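Local coordinates for protein neurotoxin (Clostridium botulinum, PDB 2QN0) that is the zinc protease light chain of botulinum neurotoxin serotype C1, which cleaves SNARE proteins of neurons, at residues A[390-393]-A[398-401]; A[385-388]-A[392-395]. All blocks are in the same frame, centred on the assembly; numbering follows the deposited sequence.

Interaction 1 (A[390-393]-A[398-401])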
# COMPACT_ATOMS: atom_id res chain seq x y z
N ASP A 390 -2.61 4.37 24.07
CA ASP A 390 -1.40 3.60 24.38
C ASP A 390 -1.60 2.48 25.39
O ASP A 390 -0.72 1.63 25.55
CB ASP A 390 -0.28 4.53 24.86
CG ASP A 390 0.39 5.28 23.72
OD1 ASP A 390 0.50 4.71 22.62
OD2 ASP A 390 0.82 6.43 23.94
N ASN A 391 -2.74 2.47 26.07
CA ASN A 391 -3.01 1.41 27.04
C ASN A 391 -3.59 0.21 26.29
O ASN A 391 -3.77 -0.86 26.86
CB ASN A 391 -4.02 1.87 28.09
CG ASN A 391 -3.47 2.97 28.98
OD1 ASN A 391 -2.38 2.83 29.55
ND2 ASN A 391 -4.21 4.06 29.12
N VAL A 392 -3.87 0.42 25.01
CA VAL A 392 -4.44 -0.62 24.16
C VAL A 392 -3.47 -1.07 23.08
O VAL A 392 -3.28 -2.27 22.84
CB VAL A 392 -5.72 -0.10 23.46
CG1 VAL A 392 -6.24 -1.13 22.46
CG2 VAL A 392 -6.80 0.20 24.50
N TYR A 393 -2.82 -0.10 22.45
CA TYR A 393 -1.90 -0.37 21.36
C TYR A 393 -0.77 0.66 21.37
O TYR A 393 -1.04 1.86 21.33
CB TYR A 393 -2.66 -0.27 20.04
CG TYR A 393 -1.90 -0.70 18.81
CD1 TYR A 393 -1.90 -2.03 18.39
CD2 TYR A 393 -1.19 0.23 18.05
CE1 TYR A 393 -1.21 -2.43 17.24
CE2 TYR A 393 -0.49 -0.16 16.90
CZ TYR A 393 -0.51 -1.49 16.50
OH TYR A 393 0.16 -1.87 15.37
N GLY A 398 2.63 -3.03 19.96
CA GLY A 398 1.29 -3.17 19.41
C GLY A 398 0.32 -3.51 20.53
O GLY A 398 0.26 -2.80 21.54
N PHE A 399 -0.44 -4.60 20.37
CA PHE A 399 -1.42 -5.02 21.38
C PHE A 399 -0.80 -5.84 22.52
O PHE A 399 -1.36 -5.90 23.62
CB PHE A 399 -2.51 -5.89 20.74
CG PHE A 399 -3.42 -5.16 19.79
CD1 PHE A 399 -4.30 -4.19 20.26
CD2 PHE A 399 -3.41 -5.47 18.44
CE1 PHE A 399 -5.18 -3.54 19.38
CE2 PHE A 399 -4.28 -4.83 17.55
CZ PHE A 399 -5.17 -3.87 18.03
N ASN A 400 0.32 -6.49 22.25
CA ASN A 400 0.97 -7.36 23.24
C ASN A 400 1.83 -6.61 24.25
O ASN A 400 3.04 -6.83 24.36
CB ASN A 400 1.79 -8.42 22.50
CG ASN A 400 0.97 -9.14 21.44
OD1 ASN A 400 -0.16 -9.55 21.71
ND2 ASN A 400 1.52 -9.28 20.24
N ILE A 401 1.17 -5.74 25.00
CA ILE A 401 1.81 -4.88 26.00
C ILE A 401 2.08 -5.58 27.33
O ILE A 401 1.18 -6.12 27.96
CB ILE A 401 0.93 -3.64 26.25
CG1 ILE A 401 0.66 -2.93 24.92
CG2 ILE A 401 1.62 -2.70 27.23
CD1 ILE A 401 -0.45 -1.89 24.99
O HOH W 1 -3.72 -4.47 24.27
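The carbonyl oxygen of D390 lies 3.6 Å from CD1 of I401, a methyl that also meets the carbonyls of N391 and V392, so one aliphatic end covers three successive peptide oxygens. The side chains of D390 and N391 turn from this surface and find charged partners elsewhere, K92 and K403. V392 O accepts a hydrogen bond from a water whose oxygen is 2.7 Å from it and 2.8 Å from F399 O, to which it also donates; this water bridges the two carbonyls where no direct hydrogen bond crosses between the segments. V392 CG1 runs alongside F399 and approaches its CE1 at 4.1 Å. Y393 brings the largest share of the interface. With CG anti to the backbone N (chi1 -172°), its ring turns an edge onto F399: CD1 stands 3.5 Å above the centre of the phenyl face, and the planes meet at 70°, a T-shaped pair. G398 CA packs over a face of the tyrosine, a CH-pi contact 3.7 Å from the centroid. Y393 CA in turn points its hydrogen at G398 O (3.3 Å, 153° at H). The result is an irregular loop reversal closed by an edge-to-face aromatic pair, laid against P223 where the zinc-binding helix 223-238 begins.

Interaction 2 (A[385-388]-A[392-395])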
# COMPACT_ATOMS: atom_id res chain seq x y z
N ALA A 385 -10.44 -1.71 17.54
CA ALA A 385 -9.99 -1.27 18.85
C ALA A 385 -9.56 0.19 18.76
O ALA A 385 -9.41 0.73 17.67
CB ALA A 385 -8.81 -2.13 19.31
N ASN A 386 -9.38 0.82 19.92
CA ASN A 386 -8.96 2.21 19.96
C ASN A 386 -7.44 2.18 19.98
O ASN A 386 -6.81 2.30 21.03
CB ASN A 386 -9.49 2.88 21.23
CG ASN A 386 -10.99 2.68 21.40
OD1 ASN A 386 -11.76 2.87 20.45
ND2 ASN A 386 -11.40 2.32 22.60
N ILE A 387 -6.85 2.01 18.79
CA ILE A 387 -5.41 1.92 18.68
C ILE A 387 -4.62 3.19 19.00
O ILE A 387 -3.40 3.14 19.10
CB ILE A 387 -4.99 1.41 17.28
CG1 ILE A 387 -5.52 2.34 16.19
CG2 ILE A 387 -5.55 -0.00 17.06
CD1 ILE A 387 -5.05 1.96 14.79
N LEU A 388 -5.32 4.31 19.17
CA LEU A 388 -4.62 5.55 19.52
C LEU A 388 -4.34 5.58 21.02
O LEU A 388 -3.51 6.35 21.50
CB LEU A 388 -5.45 6.77 19.11
CG LEU A 388 -5.58 7.03 17.60
CD1 LEU A 388 -6.37 8.30 17.35
CD2 LEU A 388 -4.20 7.14 16.98
N VAL A 392 -3.87 0.42 25.01
CA VAL A 392 -4.44 -0.62 24.16
C VAL A 392 -3.47 -1.07 23.08
O VAL A 392 -3.28 -2.27 22.84
CB VAL A 392 -5.72 -0.10 23.46
CG1 VAL A 392 -6.24 -1.13 22.46
CG2 VAL A 392 -6.80 0.20 24.50
N TYR A 393 -2.82 -0.10 22.45
CA TYR A 393 -1.90 -0.37 21.36
C TYR A 393 -0.77 0.66 21.37
O TYR A 393 -1.04 1.86 21.33
CB TYR A 393 -2.66 -0.27 20.04
CG TYR A 393 -1.90 -0.70 18.81
CD1 TYR A 393 -1.90 -2.03 18.39
CD2 TYR A 393 -1.19 0.23 18.05
CE1 TYR A 393 -1.21 -2.43 17.24
CE2 TYR A 393 -0.49 -0.16 16.90
CZ TYR A 393 -0.51 -1.49 16.50
OH TYR A 393 0.16 -1.87 15.37
N ASP A 394 0.48 0.21 21.45
CA ASP A 394 1.58 1.16 21.43
C ASP A 394 2.59 0.84 20.33
O ASP A 394 2.56 -0.24 19.74
CB ASP A 394 2.29 1.25 22.80
CG ASP A 394 2.93 -0.05 23.25
OD1 ASP A 394 3.43 -0.82 22.41
OD2 ASP A 394 2.95 -0.29 24.48
N ILE A 395 3.46 1.80 20.06
CA ILE A 395 4.47 1.67 19.01
C ILE A 395 5.41 0.48 19.15
O ILE A 395 5.68 -0.23 18.18
CB ILE A 395 5.31 2.97 18.90
CG1 ILE A 395 4.42 4.11 18.43
CG2 ILE A 395 6.48 2.77 17.95
CD1 ILE A 395 5.09 5.47 18.45
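I387 and Y393 bring the two backbones closest, their CA atoms 5.0 Å apart, yet no hydrogen bond crosses between 385-388 and 392-395 and neither segment is a regular strand. The first is bent by an inverse gamma turn centred on N386 and closed by a weak bond from I387 N to A385 O. Two carbonyls converge across the gap: I387 O and Y393 O are 3.5 Å apart, a separation of two acceptors that cannot bond each other. The NZ of K92, on helix 80-97, is hydrogen-bonded to both, which is consistent with their closeness.

Among the side chains, V392 sets its CB 3.6 Å from N386 O, while its CG1 branch reaches over to the methyl of A385, 4.2 Å away. N386 sends its own amide elsewhere, OD1 being bound by R422. I387 and Y393 lie side by side and point the same way, CB to CB 4.0 Å. The isoleucine places CG1 between its backbone N and carbonyl carbon (chi1 59°), which leaves I387 CG2 beside the N and over a face of the tyrosine ring, 4.1 Å from Y393 CG. At its far end the tyrosine hydroxyl is hydrogen-bonded to D222.

The pairing therefore rests on apolar contact between side chains and on a shared lysine between carbonyls. That ammonium group, which also gives a weak hydrogen bond to L388 O and carries a salt bridge to D390, would probably offset the repulsion of the two oxygens and so tie this bend to helix 80-97.

Overall arrangement
Interactions 1 and 2 are successive folds of one loop between strands 383-384 and 422-423, and both use V392 and Y393. The tyrosine ring is sandwiched: I387 lies over the face opposite the one G398 covers. F399 joins the contacts, its CE1 3.9 Å from A385 CB and its CZ 4.0 Å from I387 CG2. Interaction 2 is the more buried by its residues, though it covers less surface (213 against 294 Å²); its side-chain contacts are apolar, aliphatic groups against one another and one face of Y393. Interaction 1 runs from the exposed D390 and N391 to a buried aromatic pair, and includes a bridging water. Through Y393 both reach helix 223-238, which bears zinc ligands H229 and H233.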